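Local coordinates for protein alpha-L-arabinosidase (Xanthomonas axonopodis pv. citri, PDB 6D25) that probably hydrolyses terminal arabinofuranosyl linkages as a GH51 alpha-L-arabinofuranosidase, including those on internally di-substituted xylose units of arabinoxylans, at residues 51-56 against 92-97; 102-107 against 156-161; 138-143 against 192-197; 168-173 against 181-186. One frame throughout, in Å; residues are numbered along the deposited sequence.

Contact 1: 51-56 against 92-97; sequences QFAEHL and PNIRWP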
loop_
_atom_site.group_PDB
_atom_site.type_symbol
_atom_site.label_atom_id
_atom_site.label_comp_id
_atom_site.label_asym_id
_atom_site.label_seq_id
_atom_site.Cartn_x
_atom_site.Cartn_y
_atom_site.Cartn_z
ATOM N N GLN A 51 18.544 20.889 -12.996
ATOM C CA GLN A 51 17.315 21.598 -13.272
ATOM C C GLN A 51 16.137 20.664 -12.941
ATOM O O GLN A 51 16.299 19.468 -12.693
ATOM C CB GLN A 51 17.274 22.048 -14.730
ATOM C CG GLN A 51 18.445 22.937 -15.164
ATOM C CD GLN A 51 18.340 24.365 -14.671
ATOM O OE1 GLN A 51 17.278 24.840 -14.264
ATOM N NE2 GLN A 51 19.462 25.072 -14.701
ATOM N N PHE A 52 14.950 21.254 -12.924
ATOM C CA PHE A 52 13.750 20.603 -12.457
ATOM C C PHE A 52 12.572 21.134 -13.260
ATOM O O PHE A 52 12.244 22.312 -13.165
ATOM C CB PHE A 52 13.631 20.865 -10.948
ATOM C CG PHE A 52 12.353 20.458 -10.280
ATOM C CD1 PHE A 52 11.583 19.400 -10.766
ATOM C CD2 PHE A 52 11.929 21.132 -9.145
ATOM C CE1 PHE A 52 10.389 19.070 -10.143
ATOM C CE2 PHE A 52 10.722 20.795 -8.534
ATOM C CZ PHE A 52 9.968 19.766 -9.031
ATOM N N ALA A 53 11.946 20.252 -14.053
ATOM C CA ALA A 53 10.869 20.635 -14.937
ATOM C C ALA A 53 9.601 19.836 -14.616
ATOM O O ALA A 53 9.351 18.773 -15.242
ATOM C CB ALA A 53 11.297 20.441 -16.360
ATOM N N GLU A 54 8.788 20.340 -13.684
ATOM C CA GLU A 54 7.523 19.733 -13.347
ATOM C C GLU A 54 6.502 20.087 -14.418
ATOM O O GLU A 54 6.571 21.162 -15.028
ATOM C CB GLU A 54 7.036 20.230 -11.979
ATOM C CG GLU A 54 5.752 19.591 -11.461
ATOM C CD GLU A 54 5.468 19.827 -9.985
ATOM O OE1 GLU A 54 6.214 20.629 -9.363
ATOM O OE2 GLU A 54 4.500 19.228 -9.441
ATOM N N HIS A 55 5.482 19.217 -14.551
ATOM C CA HIS A 55 4.300 19.578 -15.332
ATOM C C HIS A 55 3.487 20.574 -14.519
ATOM O O HIS A 55 2.694 20.165 -13.661
ATOM C CB HIS A 55 3.484 18.348 -15.703
ATOM C CG HIS A 55 4.082 17.577 -16.818
ATOM N ND1 HIS A 55 3.386 17.324 -17.947
ATOM C CD2 HIS A 55 5.334 17.111 -17.020
ATOM C CE1 HIS A 55 4.179 16.682 -18.804
ATOM N NE2 HIS A 55 5.380 16.546 -18.262
ATOM N N LEU A 56 3.716 21.851 -14.781
ATOM C CA LEU A 56 3.194 22.920 -13.935
ATOM C C LEU A 56 3.111 24.192 -14.788
ATOM O O LEU A 56 4.133 24.611 -15.334
ATOM C CB LEU A 56 4.152 23.108 -12.746
ATOM C CG LEU A 56 3.630 23.910 -11.556
ATOM C CD1 LEU A 56 4.531 23.705 -10.350
ATOM C CD2 LEU A 56 3.434 25.395 -11.850
ATOM N N PRO A 92 23.302 19.598 -16.419
ATOM C CA PRO A 92 23.845 18.259 -16.118
ATOM C C PRO A 92 22.775 17.163 -15.980
ATOM O O PRO A 92 22.993 15.988 -16.342
ATOM C CB PRO A 92 24.549 18.456 -14.763
ATOM C CG PRO A 92 23.710 19.521 -14.083
ATOM C CD PRO A 92 23.338 20.454 -15.234
ATOM N N ASN A 93 21.617 17.539 -15.451
ATOM C CA ASN A 93 20.446 16.628 -15.341
ATOM C C ASN A 93 19.190 17.483 -15.231
ATOM O O ASN A 93 19.271 18.664 -14.826
ATOM C CB ASN A 93 20.574 15.642 -14.183
ATOM C CG ASN A 93 20.220 16.225 -12.837
ATOM O OD1 ASN A 93 19.027 16.426 -12.526
ATOM N ND2 ASN A 93 21.224 16.427 -11.996
ATOM N N ILE A 94 18.069 16.887 -15.621
ATOM C CA ILE A 94 16.754 17.466 -15.398
ATOM C C ILE A 94 15.891 16.434 -14.674
ATOM O O ILE A 94 15.751 15.290 -15.164
ATOM C CB ILE A 94 16.066 17.875 -16.712
ATOM C CG1 ILE A 94 16.910 18.856 -17.526
ATOM C CG2 ILE A 94 14.672 18.440 -16.403
ATOM C CD1 ILE A 94 16.348 19.138 -18.919
ATOM N N ARG A 95 15.290 16.860 -13.572
ATOM C CA ARG A 95 14.300 16.050 -12.846
ATOM C C ARG A 95 12.910 16.291 -13.436
ATOM O O ARG A 95 12.515 17.444 -13.640
ATOM C CB ARG A 95 14.288 16.375 -11.349
ATOM C CG ARG A 95 13.289 15.485 -10.623
ATOM C CD ARG A 95 13.249 15.322 -9.106
ATOM N NE ARG A 95 12.967 16.512 -8.424
ATOM C CZ ARG A 95 12.170 16.675 -7.358
ATOM N NH1 ARG A 95 11.370 15.726 -6.844
ATOM N NH2 ARG A 95 12.173 17.882 -6.837
ATOM N N TRP A 96 12.198 15.214 -13.728
ATOM C CA TRP A 96 10.902 15.240 -14.372
ATOM C C TRP A 96 10.132 13.978 -13.984
ATOM O O TRP A 96 10.773 12.939 -13.828
ATOM C CB TRP A 96 11.110 15.350 -15.895
ATOM C CG TRP A 96 9.901 15.140 -16.744
ATOM C CD1 TRP A 96 9.069 16.112 -17.221
ATOM C CD2 TRP A 96 9.402 13.904 -17.277
ATOM N NE1 TRP A 96 8.089 15.557 -17.998
ATOM C CE2 TRP A 96 8.259 14.215 -18.043
ATOM C CE3 TRP A 96 9.786 12.567 -17.172
ATOM C CZ2 TRP A 96 7.497 13.243 -18.678
ATOM C CZ3 TRP A 96 9.052 11.596 -17.828
ATOM C CH2 TRP A 96 7.902 11.927 -18.543
ATOM N N PRO A 97 8.800 13.998 -13.844
ATOM C CA PRO A 97 7.891 15.122 -14.107
ATOM C C PRO A 97 7.383 15.865 -12.861
ATOM O O PRO A 97 6.418 16.642 -12.933
ATOM C CB PRO A 97 6.718 14.418 -14.793
ATOM C CG PRO A 97 6.625 13.106 -14.048
ATOM C CD PRO A 97 8.069 12.745 -13.807
#
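Strands 51-52 and 93-96 run parallel with Q51 facing I94 and F52 facing R95: Q51 O accepts R95 N, and R95 O accepts A53 N at 2.9 Å. These are the first two strands of the (beta/alpha)8 barrel. Past their ends, H55 N reaches O of P97, whose preceding peptide is cis, at 3.2 Å. F52 and R95 leave the sheet side by side. A bend at chi3 (62°) turns the R95 guanidinium flat onto one face of the F52 ring, planes 26° apart, a cation-pi stack with R95 CZ 4.2 Å from the F52 ring centroid; R95 NH2, 3.6 Å from F52 CZ, also forms a salt bridge with E324. W96 NE1 donates to H55 NE2 over 2.9 Å; the donor lies in the imidazole plane, whereas the acceptor sits 25° out of the indole plane. H55 ND1 bonds to E130. These bonds to W96 and E130 engage both ring nitrogens and fix the ring's rotation; with NE2 accepting, the proton is probably on ND1.

Contact 2: 102-107 against 156-161; sequences ADEYHW and VGDAAP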
loop_
_atom_site.group_PDB
_atom_site.type_symbol
_atom_site.label_atom_id
_atom_site.label_comp_id
_atom_site.label_asym_id
_atom_site.label_seq_id
_atom_site.Cartn_x
_atom_site.Cartn_y
_atom_site.Cartn_z
ATOM N N ALA A 102 4.379 14.285 -9.851
ATOM C CA ALA A 102 4.928 12.947 -10.071
ATOM C C ALA A 102 4.237 11.901 -9.195
ATOM O O ALA A 102 4.202 10.721 -9.584
ATOM C CB ALA A 102 6.424 12.920 -9.841
ATOM N N ASP A 103 3.729 12.329 -8.031
ATOM C CA ASP A 103 3.102 11.409 -7.092
ATOM C C ASP A 103 1.681 11.025 -7.543
ATOM O O ASP A 103 1.044 10.177 -6.899
ATOM C CB ASP A 103 3.120 12.029 -5.684
ATOM C CG ASP A 103 4.523 12.499 -5.203
ATOM O OD1 ASP A 103 5.495 11.648 -5.348
ATOM O OD2 ASP A 103 4.640 13.747 -4.691
ATOM N N GLU A 104 1.153 11.622 -8.595
ATOM C CA GLU A 104 -0.125 11.255 -9.158
ATOM C C GLU A 104 0.006 10.876 -10.650
ATOM O O GLU A 104 -0.988 10.616 -11.292
ATOM C CB GLU A 104 -1.109 12.426 -9.106
ATOM C CG GLU A 104 -1.596 12.783 -7.730
ATOM C CD GLU A 104 -2.691 13.852 -7.715
ATOM O OE1 GLU A 104 -2.819 14.668 -8.682
ATOM O OE2 GLU A 104 -3.420 13.880 -6.731
ATOM N N TYR A 105 1.197 10.839 -11.195
ATOM C CA TYR A 105 1.385 10.569 -12.631
ATOM C C TYR A 105 1.390 9.063 -12.914
ATOM O O TYR A 105 1.979 8.307 -12.157
ATOM C CB TYR A 105 2.716 11.155 -13.075
ATOM C CG TYR A 105 3.050 11.030 -14.540
ATOM C CD1 TYR A 105 2.269 11.648 -15.505
ATOM C CD2 TYR A 105 4.189 10.363 -14.966
ATOM C CE1 TYR A 105 2.591 11.574 -16.849
ATOM C CE2 TYR A 105 4.539 10.317 -16.302
ATOM C CZ TYR A 105 3.748 10.932 -17.244
ATOM O OH TYR A 105 4.097 10.879 -18.568
ATOM N N HIS A 106 0.746 8.680 -14.014
ATOM C CA HIS A 106 0.723 7.304 -14.495
ATOM C C HIS A 106 1.439 7.297 -15.842
ATOM O O HIS A 106 0.870 7.823 -16.836
ATOM C CB HIS A 106 -0.714 6.782 -14.522
ATOM C CG HIS A 106 -1.296 6.833 -13.152
ATOM N ND1 HIS A 106 -0.920 5.922 -12.187
ATOM C CD2 HIS A 106 -2.074 7.736 -12.524
ATOM C CE1 HIS A 106 -1.425 6.261 -11.022
ATOM N NE2 HIS A 106 -2.170 7.353 -11.194
ATOM N N TRP A 107 2.638 6.707 -15.876
ATOM C CA TRP A 107 3.507 6.821 -17.046
ATOM C C TRP A 107 2.828 6.322 -18.334
ATOM O O TRP A 107 3.134 6.826 -19.417
ATOM C CB TRP A 107 4.837 6.095 -16.789
ATOM C CG TRP A 107 4.748 4.611 -16.784
ATOM C CD1 TRP A 107 4.535 3.804 -15.713
ATOM C CD2 TRP A 107 4.896 3.748 -17.923
ATOM N NE1 TRP A 107 4.536 2.501 -16.105
ATOM C CE2 TRP A 107 4.760 2.427 -17.453
ATOM C CE3 TRP A 107 5.182 3.956 -19.278
ATOM C CZ2 TRP A 107 4.846 1.320 -18.306
ATOM C CZ3 TRP A 107 5.276 2.863 -20.119
ATOM C CH2 TRP A 107 5.127 1.573 -19.638
ATOM N N VAL A 156 5.071 6.818 -6.142
ATOM C CA VAL A 156 4.905 5.971 -5.011
ATOM C C VAL A 156 3.563 6.231 -4.308
ATOM O O VAL A 156 2.910 5.278 -3.869
ATOM C CB VAL A 156 6.111 6.162 -4.077
ATOM C CG1 VAL A 156 5.848 5.641 -2.705
ATOM C CG2 VAL A 156 7.342 5.514 -4.677
ATOM N N GLY A 157 3.095 7.449 -4.300
ATOM C CA GLY A 157 1.912 7.819 -3.518
ATOM C C GLY A 157 0.627 7.129 -3.948
ATOM O O GLY A 157 -0.074 6.573 -3.107
ATOM N N ASP A 158 0.277 7.234 -5.229
ATOM C CA ASP A 158 -1.045 6.756 -5.634
ATOM C C ASP A 158 -1.003 5.532 -6.564
ATOM O O ASP A 158 -2.065 4.911 -6.812
ATOM C CB ASP A 158 -1.930 7.928 -6.071
ATOM C CG ASP A 158 -2.108 8.158 -7.543
ATOM O OD1 ASP A 158 -1.246 7.711 -8.308
ATOM O OD2 ASP A 158 -3.099 8.807 -7.879
ATOM N N ALA A 159 0.168 4.998 -6.824
ATOM C CA ALA A 159 0.318 3.796 -7.671
ATOM C C ALA A 159 0.809 2.624 -6.827
ATOM O O ALA A 159 1.495 2.814 -5.801
ATOM C CB ALA A 159 1.328 4.102 -8.756
ATOM N N ALA A 160 0.564 1.413 -7.313
ATOM C CA ALA A 160 1.219 0.198 -6.798
ATOM C C ALA A 160 2.664 0.132 -7.326
ATOM O O ALA A 160 3.007 0.810 -8.322
ATOM C CB ALA A 160 0.406 -1.004 -7.209
ATOM N N PRO A 161 3.547 -0.643 -6.678
ATOM C CA PRO A 161 4.946 -0.628 -7.079
ATOM C C PRO A 161 5.191 -1.114 -8.519
ATOM O O PRO A 161 6.214 -0.794 -9.140
ATOM C CB PRO A 161 5.662 -1.557 -6.077
ATOM C CG PRO A 161 4.748 -1.544 -4.868
ATOM C CD PRO A 161 3.349 -1.437 -5.452
HETATM O O HOH W 1 -3.452 9.826 -10.072
#
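H106 and D158 meet where two loops of the (beta/alpha)8 barrel converge, one following strand 93-96 and the other strand 149-154. The imidazole and carboxylate planes are only 25° apart, yet the two side chains slant across each other, and D158 OD1 comes within 3.1 Å of both H106 NE2 and H106 CE1. H106 CG lies beside its own backbone N (chi1 -60°), which swings the ring over to D158, while ND1 is bonded to E163. N155 donates to OD1 of D158, which helps set the carboxylate. The CB of A159 packs obliquely on the imidazole, 4.2 Å from H106 CE1. Between the backbones, D158 N makes a weak bond to D103 O at 3.5 Å. At the trimer interface here, E104 OE1 bonds to T123 and OE2 forms a salt bridge with K227 of the second subunit, whose F225 packs on D158. One water lies in the H106 ring plane, 3.0 Å from NE2, and donates to E104 O at 2.9 Å.

Contact 3: 138-143 against 192-197; sequences EFMDFT and WQVPYF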
loop_
_atom_site.group_PDB
_atom_site.type_symbol
_atom_site.label_atom_id
_atom_site.label_comp_id
_atom_site.label_asym_id
_atom_site.label_seq_id
_atom_site.Cartn_x
_atom_site.Cartn_y
_atom_site.Cartn_z
ATOM N N GLU A 138 9.049 12.020 -25.223
ATOM C CA GLU A 138 9.357 13.393 -25.531
ATOM C C GLU A 138 10.379 13.909 -24.518
ATOM O O GLU A 138 11.331 14.609 -24.909
ATOM C CB GLU A 138 8.068 14.236 -25.556
ATOM C CG GLU A 138 7.128 13.845 -26.685
ATOM C CD GLU A 138 6.310 12.570 -26.502
ATOM O OE1 GLU A 138 6.151 12.094 -25.343
ATOM O OE2 GLU A 138 5.826 12.071 -27.517
ATOM N N PHE A 139 10.200 13.571 -23.221
ATOM C CA PHE A 139 11.181 14.007 -22.235
ATOM C C PHE A 139 12.542 13.324 -22.482
ATOM O O PHE A 139 13.615 14.005 -22.485
ATOM C CB PHE A 139 10.720 13.749 -20.805
ATOM C CG PHE A 139 11.783 14.051 -19.798
ATOM C CD1 PHE A 139 12.167 15.363 -19.544
ATOM C CD2 PHE A 139 12.477 13.037 -19.168
ATOM C CE1 PHE A 139 13.180 15.649 -18.647
ATOM C CE2 PHE A 139 13.490 13.333 -18.259
ATOM C CZ PHE A 139 13.831 14.642 -18.013
ATOM N N MET A 140 12.545 12.011 -22.665
ATOM C CA MET A 140 13.832 11.329 -22.740
ATOM C C MET A 140 14.602 11.756 -23.995
ATOM O O MET A 140 15.844 11.942 -23.937
ATOM C CB MET A 140 13.661 9.806 -22.691
ATOM C CG MET A 140 13.152 9.312 -21.362
ATOM S SD MET A 140 14.194 9.789 -19.939
ATOM C CE MET A 140 15.585 8.718 -20.266
ATOM N N ASP A 141 13.920 11.928 -25.114
ATOM C CA ASP A 141 14.590 12.377 -26.333
ATOM C C ASP A 141 15.036 13.839 -26.171
ATOM O O ASP A 141 16.047 14.237 -26.751
ATOM C CB ASP A 141 13.703 12.179 -27.565
ATOM C CG ASP A 141 13.505 10.723 -27.962
ATOM O OD1 ASP A 141 14.325 9.859 -27.544
ATOM O OD2 ASP A 141 12.507 10.468 -28.664
ATOM N N PHE A 142 14.337 14.619 -25.393
ATOM C CA PHE A 142 14.783 16.001 -25.065
ATOM C C PHE A 142 16.103 15.951 -24.280
ATOM O O PHE A 142 17.029 16.735 -24.606
ATOM C CB PHE A 142 13.704 16.731 -24.265
ATOM C CG PHE A 142 14.032 18.139 -23.841
ATOM C CD1 PHE A 142 14.086 19.145 -24.781
ATOM C CD2 PHE A 142 14.238 18.456 -22.506
ATOM C CE1 PHE A 142 14.323 20.455 -24.405
ATOM C CE2 PHE A 142 14.444 19.786 -22.128
ATOM C CZ PHE A 142 14.518 20.766 -23.079
ATOM N N THR A 143 16.218 15.049 -23.310
ATOM C CA THR A 143 17.485 14.945 -22.571
ATOM C C THR A 143 18.627 14.602 -23.530
ATOM O O THR A 143 19.717 15.179 -23.392
ATOM C CB THR A 143 17.446 13.967 -21.385
ATOM O OG1 THR A 143 17.269 12.620 -21.846
ATOM C CG2 THR A 143 16.361 14.351 -20.390
ATOM N N TRP A 192 17.075 4.024 -23.366
ATOM C CA TRP A 192 17.634 5.261 -22.870
ATOM C C TRP A 192 18.437 4.968 -21.594
ATOM O O TRP A 192 18.269 3.942 -20.944
ATOM C CB TRP A 192 16.544 6.266 -22.507
ATOM C CG TRP A 192 15.695 6.810 -23.615
ATOM C CD1 TRP A 192 16.023 7.788 -24.505
ATOM C CD2 TRP A 192 14.320 6.480 -23.859
ATOM N NE1 TRP A 192 14.952 8.062 -25.302
ATOM C CE2 TRP A 192 13.879 7.295 -24.915
ATOM C CE3 TRP A 192 13.411 5.611 -23.262
ATOM C CZ2 TRP A 192 12.576 7.245 -25.408
ATOM C CZ3 TRP A 192 12.128 5.543 -23.759
ATOM C CH2 TRP A 192 11.711 6.362 -24.813
ATOM N N GLN A 193 19.270 5.914 -21.215
ATOM C CA GLN A 193 19.935 5.906 -19.931
ATOM C C GLN A 193 19.047 6.612 -18.908
ATOM O O GLN A 193 18.572 7.732 -19.153
ATOM C CB GLN A 193 21.292 6.625 -20.027
ATOM C CG GLN A 193 22.230 6.033 -21.071
ATOM C CD GLN A 193 22.651 4.616 -20.750
ATOM O OE1 GLN A 193 23.191 4.360 -19.674
ATOM N NE2 GLN A 193 22.394 3.704 -21.668
ATOM N N VAL A 194 18.840 5.940 -17.777
ATOM C CA VAL A 194 18.108 6.476 -16.639
ATOM C C VAL A 194 19.011 6.413 -15.401
ATOM O O VAL A 194 18.912 5.491 -14.579
ATOM C CB VAL A 194 16.770 5.746 -16.414
ATOM C CG1 VAL A 194 16.011 6.372 -15.252
ATOM C CG2 VAL A 194 15.900 5.763 -17.675
ATOM N N PRO A 195 19.872 7.412 -15.252
ATOM C CA PRO A 195 20.885 7.293 -14.220
ATOM C C PRO A 195 20.382 7.579 -12.798
ATOM O O PRO A 195 20.993 7.066 -11.848
ATOM C CB PRO A 195 21.981 8.287 -14.598
ATOM C CG PRO A 195 21.235 9.304 -15.442
ATOM C CD PRO A 195 20.237 8.449 -16.225
ATOM N N TYR A 196 19.302 8.347 -12.650
ATOM C CA TYR A 196 18.742 8.700 -11.359
ATOM C C TYR A 196 17.238 8.460 -11.387
ATOM O O TYR A 196 16.564 8.835 -12.340
ATOM C CB TYR A 196 19.025 10.160 -10.995
ATOM C CG TYR A 196 20.430 10.621 -11.303
ATOM C CD1 TYR A 196 21.508 10.240 -10.520
ATOM C CD2 TYR A 196 20.682 11.424 -12.384
ATOM C CE1 TYR A 196 22.807 10.637 -10.815
ATOM C CE2 TYR A 196 21.963 11.859 -12.678
ATOM C CZ TYR A 196 23.042 11.459 -11.904
ATOM O OH TYR A 196 24.307 11.847 -12.264
ATOM N N PHE A 197 16.734 7.872 -10.324
ATOM C CA PHE A 197 15.315 7.538 -10.224
ATOM C C PHE A 197 14.845 7.865 -8.800
ATOM O O PHE A 197 15.355 7.281 -7.821
ATOM C CB PHE A 197 15.079 6.055 -10.530
ATOM C CG PHE A 197 13.647 5.724 -10.842
ATOM C CD1 PHE A 197 12.712 5.633 -9.842
ATOM C CD2 PHE A 197 13.239 5.553 -12.153
ATOM C CE1 PHE A 197 11.383 5.336 -10.128
ATOM C CE2 PHE A 197 11.911 5.291 -12.465
ATOM C CZ PHE A 197 10.987 5.211 -11.453
#
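W192 NE1 donates to D141 OD1 over 2.9 Å, an almost straight bond (161°) that lies in the indole plane but meets the carboxylate from above its own plane, 36° out. M140, one residue earlier on the helix, adds an apolar contact, its CB lying over the face of the five-membered ring, 3.3 Å from the centroid, a tight CH-pi contact. From there the side chain bends at both chi2 and chi3 and curls beside the tryptophan: M140 SD stands farther off over the same face, 5.2 Å from the centroid, a Met-aromatic contact. M140 CE ends 3.3 Å from Q193 O and 3.9 Å from V194 CG2. The indole is thus fixed both over a face and at its N-H edge. Around it, R188 adds a cation-pi contact and H137 an edge-to-face ring. M140 also touches A150 of strand 149-154, and M171 of helix 161-172 packs on W192 and V194, so the contact joins helix 136-146 to the approach of strand 196-199.

Contact 4: 168-173 against 181-186; sequences AEYMTA and NERRAN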
loop_
_atom_site.group_PDB
_atom_site.type_symbol
_atom_site.label_atom_id
_atom_site.label_comp_id
_atom_site.label_asym_id
_atom_site.label_seq_id
_atom_site.Cartn_x
_atom_site.Cartn_y
_atom_site.Cartn_z
ATOM N N ALA A 168 10.616 1.568 -15.529
ATOM C CA ALA A 168 12.043 1.392 -15.631
ATOM C C ALA A 168 12.386 0.368 -16.730
ATOM O O ALA A 168 13.330 0.602 -17.501
ATOM C CB ALA A 168 12.612 0.926 -14.312
ATOM N N GLU A 169 11.641 -0.728 -16.808
ATOM C CA GLU A 169 11.890 -1.729 -17.840
ATOM C C GLU A 169 11.624 -1.128 -19.232
ATOM O O GLU A 169 12.437 -1.294 -20.167
ATOM C CB GLU A 169 11.036 -2.993 -17.640
ATOM C CG GLU A 169 11.204 -4.058 -18.734
ATOM C CD GLU A 169 10.331 -5.293 -18.582
ATOM O OE1 GLU A 169 10.046 -5.637 -17.397
ATOM O OE2 GLU A 169 9.872 -5.925 -19.655
ATOM N N TYR A 170 10.486 -0.444 -19.374
ATOM C CA TYR A 170 10.126 0.174 -20.637
ATOM C C TYR A 170 11.278 1.040 -21.151
ATOM O O TYR A 170 11.641 0.990 -22.324
ATOM C CB TYR A 170 8.886 1.031 -20.447
ATOM C CG TYR A 170 8.370 1.709 -21.694
ATOM C CD1 TYR A 170 8.817 2.965 -22.045
ATOM C CD2 TYR A 170 7.440 1.092 -22.508
ATOM C CE1 TYR A 170 8.332 3.614 -23.171
ATOM C CE2 TYR A 170 6.944 1.721 -23.633
ATOM C CZ TYR A 170 7.373 2.996 -23.966
ATOM O OH TYR A 170 6.872 3.619 -25.081
ATOM N N MET A 171 11.834 1.844 -20.264
ATOM C CA MET A 171 12.832 2.839 -20.670
ATOM C C MET A 171 14.223 2.212 -20.895
ATOM O O MET A 171 14.962 2.746 -21.725
ATOM C CB MET A 171 12.960 3.955 -19.631
ATOM C CG MET A 171 11.774 4.936 -19.690
ATOM S SD MET A 171 12.013 6.376 -18.604
ATOM C CE MET A 171 11.772 5.647 -16.992
ATOM N N THR A 172 14.585 1.161 -20.144
ATOM C CA THR A 172 16.017 0.724 -20.076
ATOM C C THR A 172 16.260 -0.703 -20.590
ATOM O O THR A 172 17.396 -1.051 -20.779
ATOM C CB THR A 172 16.560 0.801 -18.635
ATOM O OG1 THR A 172 15.896 -0.135 -17.775
ATOM C CG2 THR A 172 16.439 2.194 -18.062
ATOM N N ALA A 173 15.243 -1.521 -20.815
ATOM C CA ALA A 173 15.459 -2.927 -21.161
ATOM C C ALA A 173 16.054 -3.053 -22.568
ATOM O O ALA A 173 15.494 -2.515 -23.518
ATOM C CB ALA A 173 14.193 -3.728 -21.033
ATOM N N ASN A 181 9.647 -3.909 -26.409
ATOM C CA ASN A 181 9.144 -3.873 -27.770
ATOM C C ASN A 181 8.085 -2.761 -27.945
ATOM O O ASN A 181 7.897 -2.254 -29.040
ATOM C CB ASN A 181 8.575 -5.208 -28.184
ATOM C CG ASN A 181 9.640 -6.279 -28.352
ATOM O OD1 ASN A 181 10.820 -5.981 -28.458
ATOM N ND2 ASN A 181 9.227 -7.522 -28.461
ATOM N N GLU A 182 7.381 -2.420 -26.883
ATOM C CA GLU A 182 6.439 -1.342 -26.898
ATOM C C GLU A 182 7.178 0.004 -27.047
ATOM O O GLU A 182 6.758 0.864 -27.842
ATOM C CB GLU A 182 5.564 -1.393 -25.642
ATOM C CG GLU A 182 4.422 -0.415 -25.695
ATOM C CD GLU A 182 3.493 -0.459 -24.484
ATOM O OE1 GLU A 182 3.624 -1.382 -23.645
ATOM O OE2 GLU A 182 2.576 0.412 -24.452
ATOM N N ARG A 183 8.274 0.188 -26.301
ATOM C CA ARG A 183 9.148 1.328 -26.521
ATOM C C ARG A 183 9.602 1.397 -28.000
ATOM O O ARG A 183 9.574 2.481 -28.627
ATOM C CB ARG A 183 10.358 1.259 -25.596
ATOM C CG ARG A 183 11.324 2.417 -25.766
ATOM C CD ARG A 183 12.713 2.170 -25.197
ATOM N NE ARG A 183 13.408 1.061 -25.843
ATOM C CZ ARG A 183 13.936 -0.015 -25.221
ATOM N NH1 ARG A 183 13.718 -0.260 -23.930
ATOM N NH2 ARG A 183 14.701 -0.854 -25.937
ATOM N N ARG A 184 10.033 0.268 -28.545
ATOM C CA ARG A 184 10.470 0.223 -29.943
ATOM C C ARG A 184 9.307 0.599 -30.878
ATOM O O ARG A 184 9.525 1.352 -31.836
ATOM C CB ARG A 184 11.062 -1.139 -30.310
ATOM C CG ARG A 184 12.242 -1.560 -29.445
ATOM C CD ARG A 184 12.979 -2.780 -30.001
ATOM N NE ARG A 184 14.176 -3.031 -29.205
ATOM C CZ ARG A 184 14.266 -3.816 -28.151
ATOM N NH1 ARG A 184 13.240 -4.570 -27.810
ATOM N NH2 ARG A 184 15.384 -3.808 -27.421
ATOM N N ALA A 185 8.115 0.085 -30.639
ATOM C CA ALA A 185 6.925 0.372 -31.456
ATOM C C ALA A 185 6.649 1.893 -31.442
ATOM O O ALA A 185 6.182 2.456 -32.453
ATOM C CB ALA A 185 5.714 -0.382 -30.926
ATOM N N ASN A 186 6.925 2.530 -30.295
ATOM C CA ASN A 186 6.662 3.940 -30.098
ATOM C C ASN A 186 7.840 4.792 -30.611
ATOM O O ASN A 186 7.843 6.003 -30.431
ATOM C CB ASN A 186 6.354 4.216 -28.626
ATOM C CG ASN A 186 4.961 3.766 -28.241
ATOM O OD1 ASN A 186 4.084 3.689 -29.106
ATOM N ND2 ASN A 186 4.745 3.402 -26.990
#
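Y170 and R183 carry this packing of two consecutive helices of the (beta/alpha)8 barrel, 161-172 and 178-185, both of which follow strand 149-154 and precede strand 196-199 in the chain; their segments 168-172 and 181-185 cross at -56°, the axes 8.7 Å apart at closest approach. Y170 swings its ring across to the second helix by placing CG opposite the backbone N about chi1 (-178°). R183 CB sits over the centre of one ring face, 3.9 Å from the centroid, while E182 CG lies at the ring edge in its plane, 3.9 Å from Y170 CE2. R183 also starts with CG anti to N, then bends at chi3, which carries its guanidinium past the ring to the C-terminal end of helix 161-172; guanidinium and ring planes stand steeply against each other. A173 O, just beyond that helix, is gripped end-on by NH1 at 2.9 Å and NH2 at 3.0 Å. NH1 reaches Y170 O as well, approaching from above the carbonyl plane. R188 O takes NE and D189 O takes NH2, leaving every nitrogen of the group engaged; the carbonyls at the helix end would favour the positive charge. The phenol is held too, with H137 a second partner of its hydroxyl. N186 ND2 donates to Y170 OH at 2.9 Å in an essentially linear bond (179°), the oxygen lying in the amide plane.

From the N terminus, contact 1 closes first: it brings together strands 51-52 and 93-96, whose connection contains helix 80-88, and is complete before the others open. Contacts 2 and 3 then interleave, since 138-143 falls between 102-107 and 156-161, and 192-197 follows both. Contact 4 is nested inside the loop that contact 3 closes. Physically they form a connected set. F139 of contact 3 stacks on W96 of contact 1, and Y105 of contact 2 packs on P97. W107 meets Y170 of contact 4, whose R183 touches W192. Together they tie the first four barrel strands to helices 136-146, 161-172 and 178-185, with contact 2 reaching the neighbouring subunits.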